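Local coordinates for protein SCO1 homolog 1, mitochondrial (Arabidopsis thaliana, PDB 6N5U) that is a mitochondrial metallochaperone of the SCO family that binds copper through its thioredoxin-fold domain and is thought to insert copper into cytochrome c oxidase, at residues S14-D19 / P103-S108; I34-F39 / D48-L53; V71-D76 / I97-S102; V115-T120 / Y127-S132. All blocks are in the same frame, centred on the assembly; numbering follows the deposited sequence.

How the contacts relate
Contacts 2 and 3 lie in the buried interior, contact 1 is partly buried and contact 4 sits at the surface. The first three share one mixed sheet: contact 3 pairs two of its central strands, contact 1 sets the helix after strand 97-100 against the neighbouring strand 14-17, and contact 2 packs helix 45-64 on strand 32-38. Contact 4 is a separate two-stranded hairpin that carries a copper ligand. Chemistry follows place: backbone bonds backed by aliphatic packing in contact 3, apolar and aromatic packing in contact 2, a small overlap of mixed polarity in contact 1, and in contact 4 a hydrogen-bonded ladder with polar side chains on its surface.

Contact 1. Residues S14-D19 / P103-S108; sequences SLIRDD and PEEIKS
Glu105 reaches from the helix over the backbone carbonyl of Ser14, and its CD lies 3.3 Å from Ser14 O. Its CG stands beside the backbone N (chi1 -87°) and the chain beyond is extended, which carries the carboxylate along the strand as far as Ile16. There it crosses the isoleucine side chain at about a right angle, with Ile16 CD1 3.6 Å from Glu105 OE1. Ser14 O and the carboxylate are both acceptors and do not bond to each other; the charge is met instead by Arg22 of the next strand, which forms a salt bridge with Glu105 OE2. The apolar half of the contact lies one residue further along the helix. Here Leu15 CD2 and Ile106 CD1 meet at 3.7 Å, again with the side chains running crosswise, and both residues are buried. Helix 103-108 and strand 14-17 make an angle of 115°, so the helix passes across the strand. Leu15 also packs on Leu99, and Ser102, at the N-cap, accepts from the backbone N of Glu105. Helix 103-112, which follows strand 97-100, thus packs against strand 14-17 next to it in the central sheet of the thioredoxin fold.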
loop_
_atom_site.group_PDB
_atom_site.type_symbol
_atom_site.label_atom_id
_atom_site.label_comp_id
_atom_site.label_asym_id
_atom_site.label_seq_id
_atom_site.Cartn_x
_atom_site.Cartn_y
_atom_site.Cartn_z
ATOM N N SER A 14 -5.115 3.851 -13.130
ATOM C CA SER A 14 -6.551 4.068 -13.050
ATOM C C SER A 14 -7.087 2.865 -12.294
ATOM O O SER A 14 -7.181 1.773 -12.850
ATOM C CB SER A 14 -7.188 4.212 -14.429
ATOM O OG SER A 14 -8.485 4.776 -14.306
ATOM N N LEU A 15 -7.329 3.042 -10.995
ATOM C CA LEU A 15 -7.783 1.978 -10.106
ATOM C C LEU A 15 -9.142 2.319 -9.482
ATOM O O LEU A 15 -9.667 3.411 -9.715
ATOM C CB LEU A 15 -6.709 1.710 -9.013
ATOM C CG LEU A 15 -5.359 1.133 -9.487
ATOM C CD1 LEU A 15 -4.330 1.191 -8.403
ATOM C CD2 LEU A 15 -5.494 -0.297 -9.924
ATOM N N ILE A 16 -9.722 1.367 -8.729
ATOM C CA ILE A 16 -10.989 1.546 -8.026
ATOM C C ILE A 16 -10.708 1.525 -6.531
ATOM O O ILE A 16 -10.092 0.578 -6.030
ATOM C CB ILE A 16 -12.072 0.522 -8.443
ATOM C CG1 ILE A 16 -12.332 0.585 -9.962
ATOM C CG2 ILE A 16 -13.380 0.775 -7.684
ATOM C CD1 ILE A 16 -11.819 -0.558 -10.725
ATOM N N ARG A 17 -11.132 2.589 -5.829
ATOM C CA ARG A 17 -10.948 2.751 -4.390
ATOM C C ARG A 17 -11.979 1.910 -3.619
ATOM O O ARG A 17 -13.011 1.553 -4.175
ATOM C CB ARG A 17 -11.020 4.240 -4.042
ATOM C CG ARG A 17 -10.531 4.607 -2.653
ATOM C CD ARG A 17 -10.331 6.096 -2.540
ATOM N NE ARG A 17 -11.603 6.815 -2.578
ATOM C CZ ARG A 17 -11.727 8.105 -2.872
ATOM N NH1 ARG A 17 -10.656 8.830 -3.181
ATOM N NH2 ARG A 17 -12.921 8.682 -2.859
ATOM N N ASP A 18 -11.683 1.580 -2.351
ATOM C CA ASP A 18 -12.508 0.770 -1.435
ATOM C C ASP A 18 -13.953 1.283 -1.261
ATOM O O ASP A 18 -14.800 0.549 -0.756
ATOM C CB ASP A 18 -11.811 0.614 -0.065
ATOM C CG ASP A 18 -11.671 1.906 0.706
ATOM O OD1 ASP A 18 -12.637 2.285 1.410
ATOM O OD2 ASP A 18 -10.606 2.541 0.605
ATOM N N ASP A 19 -14.220 2.537 -1.669
ATOM C CA ASP A 19 -15.535 3.162 -1.599
ATOM C C ASP A 19 -16.319 2.973 -2.898
ATOM O O ASP A 19 -17.498 3.310 -2.951
ATOM C CB ASP A 19 -15.400 4.648 -1.230
ATOM C CG ASP A 19 -14.669 5.524 -2.229
ATOM O OD1 ASP A 19 -13.948 4.974 -3.101
ATOM O OD2 ASP A 19 -14.807 6.759 -2.136
ATOM N N PRO A 103 -7.595 -7.281 -13.582
ATOM C CA PRO A 103 -6.248 -7.881 -13.567
ATOM C C PRO A 103 -5.219 -7.153 -14.440
ATOM O O PRO A 103 -4.020 -7.220 -14.137
ATOM C CB PRO A 103 -6.499 -9.334 -13.998
ATOM C CG PRO A 103 -7.926 -9.592 -13.667
ATOM C CD PRO A 103 -8.621 -8.289 -13.944
ATOM N N GLU A 104 -5.699 -6.451 -15.505
ATOM C CA GLU A 104 -4.904 -5.647 -16.449
ATOM C C GLU A 104 -4.511 -4.322 -15.791
ATOM O O GLU A 104 -3.369 -3.902 -15.917
ATOM C CB GLU A 104 -5.706 -5.390 -17.736
ATOM C CG GLU A 104 -4.869 -4.933 -18.919
ATOM C CD GLU A 104 -5.642 -4.267 -20.049
ATOM O OE1 GLU A 104 -6.484 -4.944 -20.685
ATOM O OE2 GLU A 104 -5.400 -3.065 -20.302
ATOM N N GLU A 105 -5.458 -3.670 -15.090
ATOM C CA GLU A 105 -5.242 -2.413 -14.368
ATOM C C GLU A 105 -4.166 -2.610 -13.296
ATOM O O GLU A 105 -3.245 -1.783 -13.200
ATOM C CB GLU A 105 -6.557 -1.896 -13.747
ATOM C CG GLU A 105 -7.362 -1.028 -14.700
ATOM C CD GLU A 105 -8.780 -0.659 -14.304
ATOM O OE1 GLU A 105 -9.216 -1.026 -13.192
ATOM O OE2 GLU A 105 -9.462 0.002 -15.119
ATOM N N ILE A 106 -4.263 -3.737 -12.541
ATOM C CA ILE A 106 -3.333 -4.172 -11.489
ATOM C C ILE A 106 -1.955 -4.490 -12.087
ATOM O O ILE A 106 -0.941 -4.187 -11.460
ATOM C CB ILE A 106 -3.926 -5.374 -10.696
ATOM C CG1 ILE A 106 -5.246 -5.000 -9.937
ATOM C CG2 ILE A 106 -2.901 -6.044 -9.764
ATOM C CD1 ILE A 106 -5.197 -3.829 -8.882
ATOM N N LYS A 107 -1.926 -5.073 -13.302
ATOM C CA LYS A 107 -0.704 -5.427 -14.042
ATOM C C LYS A 107 0.074 -4.158 -14.409
ATOM O O LYS A 107 1.302 -4.140 -14.304
ATOM C CB LYS A 107 -1.068 -6.240 -15.314
ATOM C CG LYS A 107 0.093 -6.723 -16.174
ATOM C CD LYS A 107 -0.402 -7.173 -17.560
ATOM C CE LYS A 107 0.698 -7.227 -18.609
ATOM N NZ LYS A 107 0.158 -7.457 -19.982
ATOM N N SER A 108 -0.653 -3.107 -14.846
ATOM C CA SER A 108 -0.087 -1.825 -15.250
ATOM C C SER A 108 0.552 -1.081 -14.062
ATOM O O SER A 108 1.664 -0.559 -14.198
ATOM C CB SER A 108 -1.159 -0.972 -15.918
ATOM O OG SER A 108 -0.747 0.367 -16.132
#

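Contact 2. Residues I34-F39 / D48-L53; sequences ILYFGF and DELIKL
Glu49 lays the aliphatic part of its side chain against the Tyr36 ring, its CB 3.6 Å from Tyr36 CE1. Glu49 CG and Tyr36 OH are 3.8 Å apart. The bend at chi2 (-61°) turns the carboxylate away from the ring, its plane 52° from that of the ring. One oxygen, Glu49 OE1, is paired with Lys52 NZ a turn later on the helix at 3.2 Å, while OE2 forms a salt bridge with Lys150. Leu50 approaches the other side of the tyrosine's long axis: its CD2 comes to 3.9 Å from Tyr36 CD2. Leu53, another turn on, reaches Ile34, two residues before Tyr36; its CD1 lies 3.7 Å from Ile34 CG2 and the two side chains run alongside in opposing senses. Its other methyl, CD2, stays more loosely near Tyr36 CB. Strand and helix run nearly antiparallel, at 166°, as consecutive elements of the beta-alpha-beta unit completed by strand 68-74. Tyr36 also touches Cys46 and His131, two of the copper ligands, so this packing extends to the metal site. The interface is apolar; the buried Glu49 carboxylate is answered by two lysines, which would probably offset its charge and favour the ionised form.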
loop_
_atom_site.group_PDB
_atom_site.type_symbol
_atom_site.label_atom_id
_atom_site.label_comp_id
_atom_site.label_asym_id
_atom_site.label_seq_id
_atom_site.Cartn_x
_atom_site.Cartn_y
_atom_site.Cartn_z
ATOM N N ILE A 34 2.099 6.480 1.683
ATOM C CA ILE A 34 2.900 5.251 1.750
ATOM C C ILE A 34 2.102 4.160 1.065
ATOM O O ILE A 34 1.015 3.849 1.531
ATOM C CB ILE A 34 3.391 4.833 3.176
ATOM C CG1 ILE A 34 4.238 5.947 3.840
ATOM C CG2 ILE A 34 4.189 3.518 3.097
ATOM C CD1 ILE A 34 4.487 5.792 5.348
ATOM N N LEU A 35 2.619 3.590 -0.049
ATOM C CA LEU A 35 1.911 2.546 -0.817
ATOM C C LEU A 35 2.453 1.161 -0.472
ATOM O O LEU A 35 3.663 0.968 -0.504
ATOM C CB LEU A 35 2.020 2.754 -2.341
ATOM C CG LEU A 35 1.804 4.133 -2.950
ATOM C CD1 LEU A 35 2.421 4.185 -4.329
ATOM C CD2 LEU A 35 0.341 4.453 -3.115
ATOM N N TYR A 36 1.569 0.218 -0.121
ATOM C CA TYR A 36 1.926 -1.157 0.225
ATOM C C TYR A 36 1.147 -2.059 -0.709
ATOM O O TYR A 36 -0.078 -1.935 -0.825
ATOM C CB TYR A 36 1.649 -1.508 1.728
ATOM C CG TYR A 36 1.886 -2.971 2.063
ATOM C CD1 TYR A 36 3.177 -3.467 2.229
ATOM C CD2 TYR A 36 0.828 -3.876 2.123
ATOM C CE1 TYR A 36 3.412 -4.832 2.425
ATOM C CE2 TYR A 36 1.049 -5.242 2.320
ATOM C CZ TYR A 36 2.344 -5.715 2.485
ATOM O OH TYR A 36 2.581 -7.056 2.692
ATOM N N PHE A 37 1.852 -2.952 -1.392
ATOM C CA PHE A 37 1.201 -3.885 -2.318
ATOM C C PHE A 37 1.007 -5.196 -1.562
ATOM O O PHE A 37 1.959 -5.698 -0.942
ATOM C CB PHE A 37 2.054 -4.065 -3.591
ATOM C CG PHE A 37 2.073 -2.874 -4.540
ATOM C CD1 PHE A 37 2.813 -1.732 -4.241
ATOM C CD2 PHE A 37 1.373 -2.912 -5.747
ATOM C CE1 PHE A 37 2.811 -0.632 -5.094
ATOM C CE2 PHE A 37 1.380 -1.808 -6.610
ATOM C CZ PHE A 37 2.091 -0.671 -6.266
ATOM N N GLY A 38 -0.225 -5.684 -1.557
ATOM C CA GLY A 38 -0.576 -6.907 -0.849
ATOM C C GLY A 38 -1.797 -7.603 -1.400
ATOM O O GLY A 38 -2.227 -7.292 -2.507
ATOM N N PHE A 39 -2.342 -8.573 -0.633
ATOM C CA PHE A 39 -3.548 -9.365 -0.942
ATOM C C PHE A 39 -4.288 -9.759 0.359
ATOM O O PHE A 39 -3.643 -10.199 1.307
ATOM C CB PHE A 39 -3.253 -10.554 -1.877
ATOM C CG PHE A 39 -2.619 -11.813 -1.330
ATOM C CD1 PHE A 39 -1.244 -11.894 -1.147
ATOM C CD2 PHE A 39 -3.376 -12.969 -1.147
ATOM C CE1 PHE A 39 -0.656 -13.073 -0.673
ATOM C CE2 PHE A 39 -2.785 -14.153 -0.690
ATOM C CZ PHE A 39 -1.432 -14.194 -0.446
ATOM N N ASP A 48 0.912 -8.341 9.126
ATOM C CA ASP A 48 2.031 -7.807 9.911
ATOM C C ASP A 48 2.530 -6.458 9.410
ATOM O O ASP A 48 2.714 -5.538 10.204
ATOM C CB ASP A 48 3.201 -8.803 10.006
ATOM C CG ASP A 48 2.906 -10.091 10.747
ATOM O OD1 ASP A 48 1.905 -10.134 11.502
ATOM O OD2 ASP A 48 3.672 -11.062 10.569
ATOM N N GLU A 49 2.788 -6.366 8.101
ATOM C CA GLU A 49 3.276 -5.177 7.407
ATOM C C GLU A 49 2.329 -4.002 7.535
ATOM O O GLU A 49 2.782 -2.876 7.762
ATOM C CB GLU A 49 3.534 -5.507 5.941
ATOM C CG GLU A 49 4.682 -6.487 5.768
ATOM C CD GLU A 49 6.018 -5.991 6.278
ATOM O OE1 GLU A 49 6.617 -5.133 5.592
ATOM O OE2 GLU A 49 6.453 -6.438 7.367
ATOM N N LEU A 50 1.007 -4.273 7.436
ATOM C CA LEU A 50 -0.016 -3.254 7.589
ATOM C C LEU A 50 -0.153 -2.827 9.023
ATOM O O LEU A 50 -0.316 -1.633 9.273
ATOM C CB LEU A 50 -1.363 -3.687 7.011
ATOM C CG LEU A 50 -1.473 -3.706 5.483
ATOM C CD1 LEU A 50 -2.720 -4.446 5.071
ATOM C CD2 LEU A 50 -1.418 -2.270 4.880
ATOM N N ILE A 51 -0.060 -3.772 9.978
ATOM C CA ILE A 51 -0.128 -3.413 11.407
ATOM C C ILE A 51 1.038 -2.432 11.685
ATOM O O ILE A 51 0.796 -1.359 12.256
ATOM C CB ILE A 51 -0.156 -4.642 12.381
ATOM C CG1 ILE A 51 -1.493 -5.396 12.319
ATOM C CG2 ILE A 51 0.130 -4.204 13.823
ATOM C CD1 ILE A 51 -1.421 -6.874 12.778
ATOM N N LYS A 52 2.274 -2.782 11.207
ATOM C CA LYS A 52 3.503 -1.968 11.273
ATOM C C LYS A 52 3.231 -0.588 10.673
ATOM O O LYS A 52 3.475 0.411 11.331
ATOM C CB LYS A 52 4.640 -2.643 10.473
ATOM C CG LYS A 52 6.027 -2.005 10.662
ATOM C CD LYS A 52 6.935 -2.073 9.426
ATOM C CE LYS A 52 7.246 -3.466 8.928
ATOM N NZ LYS A 52 8.154 -3.417 7.751
ATOM N N LEU A 53 2.667 -0.544 9.447
ATOM C CA LEU A 53 2.321 0.689 8.745
ATOM C C LEU A 53 1.308 1.562 9.502
ATOM O O LEU A 53 1.535 2.760 9.619
ATOM C CB LEU A 53 1.845 0.383 7.313
ATOM C CG LEU A 53 1.500 1.580 6.427
ATOM C CD1 LEU A 53 2.673 2.580 6.346
ATOM C CD2 LEU A 53 1.040 1.107 5.037
#

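Contact 3. Residues V71-D76 / I97-S102; sequences VFISVD and IGLTGS
The Phe72 ring turns an edge toward the neighbouring strand, where Gly98 CA lies near its plane. Over one face, toward the rim, sits the backbone N of Ser74, about 4.3 Å above the ring plane, and Tyr88 meets the ring with planes some 50° apart. Phe72 lies on the face of the sheet covered by helix 82-89, and with CG opposite the backbone N (chi1 168°) its ring leans beside its own carbonyl carbon. The opposite side carries an aliphatic row. Leu99 CD1 is 3.8 Å from Val71 CG1 and 3.9 Å from Ile73 CG1, the leucine and Ile73 running alongside each other in the same sense. Three backbone bonds hold the parallel strands together: Phe72 N to Ile97 O and Leu99 N to Phe72 O, each 2.8 Å, then Ser74 N to Leu99 O at 3.0 Å. Past the strand end, Ser74 OG accepts from Asp76 N in an ST turn, and both Ser74 and Thr100 bond to Asp80. The strands are the two arms of a beta-alpha-beta unit, joined through helix 82-89, within the thioredoxin fold. Nearly straight backbone bonds thus satisfy polar groups between the strands, while apolar side chains on both faces probably keep water from them.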
loop_
_atom_site.group_PDB
_atom_site.type_symbol
_atom_site.label_atom_id
_atom_site.label_comp_id
_atom_site.label_asym_id
_atom_site.label_seq_id
_atom_site.Cartn_x
_atom_site.Cartn_y
_atom_site.Cartn_z
ATOM N N VAL A 71 -1.684 3.451 1.907
ATOM C CA VAL A 71 -2.408 2.943 0.752
ATOM C C VAL A 71 -2.127 1.444 0.506
ATOM O O VAL A 71 -0.992 1.062 0.201
ATOM C CB VAL A 71 -2.171 3.811 -0.516
ATOM C CG1 VAL A 71 -2.806 3.178 -1.768
ATOM C CG2 VAL A 71 -2.665 5.243 -0.314
ATOM N N PHE A 72 -3.172 0.613 0.588
ATOM C CA PHE A 72 -3.082 -0.809 0.266
ATOM C C PHE A 72 -3.487 -1.021 -1.213
ATOM O O PHE A 72 -4.610 -0.671 -1.574
ATOM C CB PHE A 72 -4.018 -1.602 1.179
ATOM C CG PHE A 72 -4.266 -3.040 0.801
ATOM C CD1 PHE A 72 -3.378 -4.036 1.180
ATOM C CD2 PHE A 72 -5.425 -3.410 0.130
ATOM C CE1 PHE A 72 -3.629 -5.377 0.856
ATOM C CE2 PHE A 72 -5.668 -4.749 -0.202
ATOM C CZ PHE A 72 -4.767 -5.721 0.155
ATOM N N ILE A 73 -2.581 -1.566 -2.065
ATOM C CA ILE A 73 -2.899 -1.875 -3.474
ATOM C C ILE A 73 -2.896 -3.389 -3.616
ATOM O O ILE A 73 -1.921 -4.035 -3.246
ATOM C CB ILE A 73 -1.953 -1.180 -4.457
ATOM C CG1 ILE A 73 -1.923 0.345 -4.212
ATOM C CG2 ILE A 73 -2.327 -1.544 -5.924
ATOM C CD1 ILE A 73 -0.932 1.154 -5.138
ATOM N N SER A 74 -3.995 -3.954 -4.074
ATOM C CA SER A 74 -4.159 -5.400 -4.199
ATOM C C SER A 74 -3.479 -6.019 -5.393
ATOM O O SER A 74 -3.647 -5.537 -6.519
ATOM C CB SER A 74 -5.636 -5.768 -4.222
ATOM O OG SER A 74 -5.762 -7.173 -4.368
ATOM N N VAL A 75 -2.733 -7.119 -5.158
ATOM C CA VAL A 75 -2.075 -7.929 -6.199
ATOM C C VAL A 75 -2.898 -9.221 -6.424
ATOM O O VAL A 75 -2.419 -10.162 -7.066
ATOM C CB VAL A 75 -0.567 -8.208 -5.954
ATOM C CG1 VAL A 75 0.254 -6.917 -5.981
ATOM C CG2 VAL A 75 -0.328 -9.014 -4.665
ATOM N N ASP A 76 -4.167 -9.244 -5.906
ATOM C CA ASP A 76 -5.098 -10.361 -6.079
ATOM C C ASP A 76 -6.481 -9.854 -6.483
ATOM O O ASP A 76 -7.434 -10.088 -5.738
ATOM C CB ASP A 76 -5.126 -11.263 -4.829
ATOM C CG ASP A 76 -5.885 -12.573 -4.945
ATOM O OD1 ASP A 76 -6.217 -12.967 -6.071
ATOM O OD2 ASP A 76 -6.150 -13.198 -3.899
ATOM N N ILE A 97 -6.622 3.648 2.836
ATOM C CA ILE A 97 -7.251 3.573 1.509
ATOM C C ILE A 97 -6.896 2.214 0.875
ATOM O O ILE A 97 -5.737 1.790 0.916
ATOM C CB ILE A 97 -6.733 4.764 0.631
ATOM C CG1 ILE A 97 -7.235 6.119 1.184
ATOM C CG2 ILE A 97 -7.066 4.599 -0.871
ATOM C CD1 ILE A 97 -6.746 7.365 0.405
ATOM N N GLY A 98 -7.885 1.572 0.277
ATOM C CA GLY A 98 -7.720 0.309 -0.421
ATOM C C GLY A 98 -7.965 0.483 -1.904
ATOM O O GLY A 98 -8.995 1.038 -2.283
ATOM N N LEU A 99 -6.996 0.070 -2.759
ATOM C CA LEU A 99 -7.081 0.164 -4.217
ATOM C C LEU A 99 -7.067 -1.201 -4.829
ATOM O O LEU A 99 -6.282 -2.061 -4.445
ATOM C CB LEU A 99 -5.957 1.004 -4.829
ATOM C CG LEU A 99 -5.738 2.438 -4.340
ATOM C CD1 LEU A 99 -4.590 3.080 -5.098
ATOM C CD2 LEU A 99 -6.992 3.296 -4.485
ATOM N N THR A 100 -7.942 -1.396 -5.789
ATOM C CA THR A 100 -8.105 -2.639 -6.520
ATOM C C THR A 100 -8.334 -2.266 -8.018
ATOM O O THR A 100 -8.160 -1.092 -8.390
ATOM C CB THR A 100 -9.226 -3.469 -5.826
ATOM O OG1 THR A 100 -9.197 -4.824 -6.278
ATOM C CG2 THR A 100 -10.636 -2.857 -5.991
ATOM N N GLY A 101 -8.700 -3.253 -8.848
ATOM C CA GLY A 101 -9.002 -3.031 -10.255
ATOM C C GLY A 101 -9.164 -4.309 -11.049
ATOM O O GLY A 101 -9.384 -5.386 -10.481
ATOM N N SER A 102 -9.066 -4.183 -12.377
ATOM C CA SER A 102 -9.128 -5.294 -13.301
ATOM C C SER A 102 -7.745 -5.962 -13.269
ATOM O O SER A 102 -6.768 -5.260 -12.989
ATOM C CB SER A 102 -9.451 -4.794 -14.710
ATOM O OG SER A 102 -8.359 -4.152 -15.350
#

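Contact 4. Residues V115-T120 / Y127-S132; sequences VYYMKT and YLVDHS. With CU1 (copper (I) ion), chain D.
Tyr116, Thr120 and Asp130 bury the most surface here. The hydroxyl of Tyr116 donates to Asp130 OD2 at 3.0 Å, approaching from above the carboxylate plane, with ring and carboxylate almost perpendicular (88°). Asp130 points its CG away from the backbone N (chi1 -174°), which stands the carboxylate up beside the Tyr116 hydroxyl, and its CB packs against Thr120 OG1. A water that donates to Asp130 OD2 at 2.7 Å makes a weaker link to the threonine hydroxyl. Behind these side chains the antiparallel strands form a regular ladder: Met118 exchanges two backbone bonds with Asp130, and Thr120 two with Leu128. The pairing is continued beyond the strand by Ser132, whose OG accepts from Tyr116 N at 2.8 Å while its own N donates to Tyr116 O.

Across the sheet, Lys119 lies over a face of the Tyr127 ring, its CE 3.8 Å and its NZ 4.2 Å from the ring centroid, a CH-pi and cation-pi contact; the ammonium also meets Glu78, and the phenol bonds to Asp76. His131, on that same side, binds copper(I) through NE2 at 2.5 Å, completing the site with Cys42 and Cys46. Its ND1 donates to Ser132 O, above the carbonyl plane. With one ring nitrogen on the metal and the other bonded to the backbone, the imidazole is probably held against rotation, with NE2 turned to the copper.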
loop_
_atom_site.group_PDB
_atom_site.type_symbol
_atom_site.label_atom_id
_atom_site.label_comp_id
_atom_site.label_asym_id
_atom_site.label_seq_id
_atom_site.Cartn_x
_atom_site.Cartn_y
_atom_site.Cartn_z
ATOM N N VAL A 115 6.878 -3.996 -9.238
ATOM C CA VAL A 115 6.411 -4.990 -8.279
ATOM C C VAL A 115 6.239 -6.357 -8.966
ATOM O O VAL A 115 5.617 -6.456 -10.030
ATOM C CB VAL A 115 5.113 -4.516 -7.553
ATOM C CG1 VAL A 115 4.506 -5.623 -6.693
ATOM C CG2 VAL A 115 5.381 -3.274 -6.708
ATOM N N TYR A 116 6.806 -7.401 -8.349
ATOM C CA TYR A 116 6.651 -8.777 -8.789
ATOM C C TYR A 116 5.406 -9.340 -8.072
ATOM O O TYR A 116 5.228 -9.110 -6.875
ATOM C CB TYR A 116 7.908 -9.597 -8.409
ATOM C CG TYR A 116 7.650 -11.081 -8.240
ATOM C CD1 TYR A 116 7.426 -11.899 -9.342
ATOM C CD2 TYR A 116 7.611 -11.664 -6.975
ATOM C CE1 TYR A 116 7.141 -13.252 -9.191
ATOM C CE2 TYR A 116 7.363 -13.026 -6.815
ATOM C CZ TYR A 116 7.125 -13.816 -7.927
ATOM O OH TYR A 116 6.876 -15.159 -7.787
ATOM N N TYR A 117 4.570 -10.086 -8.795
ATOM C CA TYR A 117 3.405 -10.769 -8.234
ATOM C C TYR A 117 3.077 -11.993 -9.083
ATOM O O TYR A 117 3.070 -11.914 -10.315
ATOM C CB TYR A 117 2.211 -9.825 -7.970
ATOM C CG TYR A 117 1.414 -9.404 -9.180
ATOM C CD1 TYR A 117 1.822 -8.335 -9.972
ATOM C CD2 TYR A 117 0.203 -10.010 -9.482
ATOM C CE1 TYR A 117 1.091 -7.946 -11.094
ATOM C CE2 TYR A 117 -0.537 -9.630 -10.598
ATOM C CZ TYR A 117 -0.092 -8.595 -11.403
ATOM O OH TYR A 117 -0.818 -8.237 -12.513
ATOM N N MET A 118 2.901 -13.141 -8.443
ATOM C CA MET A 118 2.637 -14.396 -9.144
ATOM C C MET A 118 1.784 -15.338 -8.298
ATOM O O MET A 118 2.107 -15.622 -7.149
ATOM C CB MET A 118 3.961 -15.070 -9.483
ATOM C CG MET A 118 3.833 -16.261 -10.388
ATOM S SD MET A 118 5.459 -17.011 -10.656
ATOM C CE MET A 118 6.123 -15.886 -11.925
ATOM N N LYS A 119 0.702 -15.835 -8.880
ATOM C CA LYS A 119 -0.187 -16.795 -8.237
ATOM C C LYS A 119 0.578 -18.077 -7.960
ATOM O O LYS A 119 1.379 -18.540 -8.792
ATOM C CB LYS A 119 -1.396 -17.080 -9.121
ATOM C CG LYS A 119 -2.580 -16.238 -8.729
ATOM C CD LYS A 119 -3.693 -16.298 -9.729
ATOM C CE LYS A 119 -4.503 -17.555 -9.681
ATOM N NZ LYS A 119 -5.804 -17.314 -10.322
ATOM N N THR A 120 0.350 -18.609 -6.764
ATOM C CA THR A 120 0.976 -19.788 -6.194
ATOM C C THR A 120 -0.171 -20.720 -5.809
ATOM O O THR A 120 -1.043 -20.315 -5.060
ATOM C CB THR A 120 1.869 -19.280 -5.026
ATOM O OG1 THR A 120 3.120 -18.856 -5.571
ATOM C CG2 THR A 120 2.052 -20.290 -3.874
ATOM N N TYR A 127 -5.309 -20.587 -3.581
ATOM C CA TYR A 127 -4.019 -20.145 -4.037
ATOM C C TYR A 127 -3.601 -18.947 -3.174
ATOM O O TYR A 127 -4.418 -18.340 -2.463
ATOM C CB TYR A 127 -4.087 -19.761 -5.536
ATOM C CG TYR A 127 -4.972 -18.570 -5.849
ATOM C CD1 TYR A 127 -6.326 -18.733 -6.112
ATOM C CD2 TYR A 127 -4.451 -17.278 -5.887
ATOM C CE1 TYR A 127 -7.153 -17.638 -6.367
ATOM C CE2 TYR A 127 -5.266 -16.175 -6.146
ATOM C CZ TYR A 127 -6.618 -16.362 -6.390
ATOM O OH TYR A 127 -7.441 -15.301 -6.675
ATOM N N LEU A 128 -2.325 -18.618 -3.239
ATOM C CA LEU A 128 -1.783 -17.430 -2.604
ATOM C C LEU A 128 -1.101 -16.650 -3.710
ATOM O O LEU A 128 -0.971 -17.160 -4.813
ATOM C CB LEU A 128 -0.806 -17.762 -1.447
ATOM C CG LEU A 128 -1.376 -18.492 -0.222
ATOM C CD1 LEU A 128 -0.292 -18.947 0.694
ATOM C CD2 LEU A 128 -2.347 -17.659 0.525
ATOM N N VAL A 129 -0.779 -15.398 -3.467
ATOM C CA VAL A 129 -0.048 -14.565 -4.412
ATOM C C VAL A 129 1.338 -14.290 -3.809
ATOM O O VAL A 129 1.448 -13.773 -2.699
ATOM C CB VAL A 129 -0.797 -13.272 -4.861
ATOM C CG1 VAL A 129 0.075 -12.429 -5.787
ATOM C CG2 VAL A 129 -2.131 -13.610 -5.532
ATOM N N ASP A 130 2.375 -14.761 -4.493
ATOM C CA ASP A 130 3.763 -14.541 -4.102
ATOM C C ASP A 130 4.107 -13.153 -4.652
ATOM O O ASP A 130 3.862 -12.880 -5.825
ATOM C CB ASP A 130 4.645 -15.628 -4.729
ATOM C CG ASP A 130 6.090 -15.622 -4.303
ATOM O OD1 ASP A 130 6.401 -15.012 -3.268
ATOM O OD2 ASP A 130 6.908 -16.240 -5.001
ATOM N N HIS A 131 4.587 -12.256 -3.799
ATOM C CA HIS A 131 4.850 -10.881 -4.230
ATOM C C HIS A 131 5.960 -10.199 -3.465
ATOM O O HIS A 131 6.440 -10.720 -2.451
ATOM C CB HIS A 131 3.556 -10.038 -4.145
ATOM C CG HIS A 131 3.034 -9.900 -2.739
ATOM N ND1 HIS A 131 3.383 -8.824 -1.943
ATOM C CD2 HIS A 131 2.246 -10.736 -2.026
ATOM C CE1 HIS A 131 2.752 -9.014 -0.800
ATOM N NE2 HIS A 131 2.051 -10.153 -0.813
ATOM N N SER A 132 6.348 -9.014 -3.960
ATOM C CA SER A 132 7.403 -8.160 -3.413
ATOM C C SER A 132 6.888 -7.541 -2.116
ATOM O O SER A 132 5.762 -7.025 -2.099
ATOM C CB SER A 132 7.743 -7.048 -4.403
ATOM O OG SER A 132 7.833 -7.479 -5.750
HETATM CU CU CU1 D . 1.211 -10.905 1.455
HETATM O O HOH W 1 6.429 -18.776 -5.840
#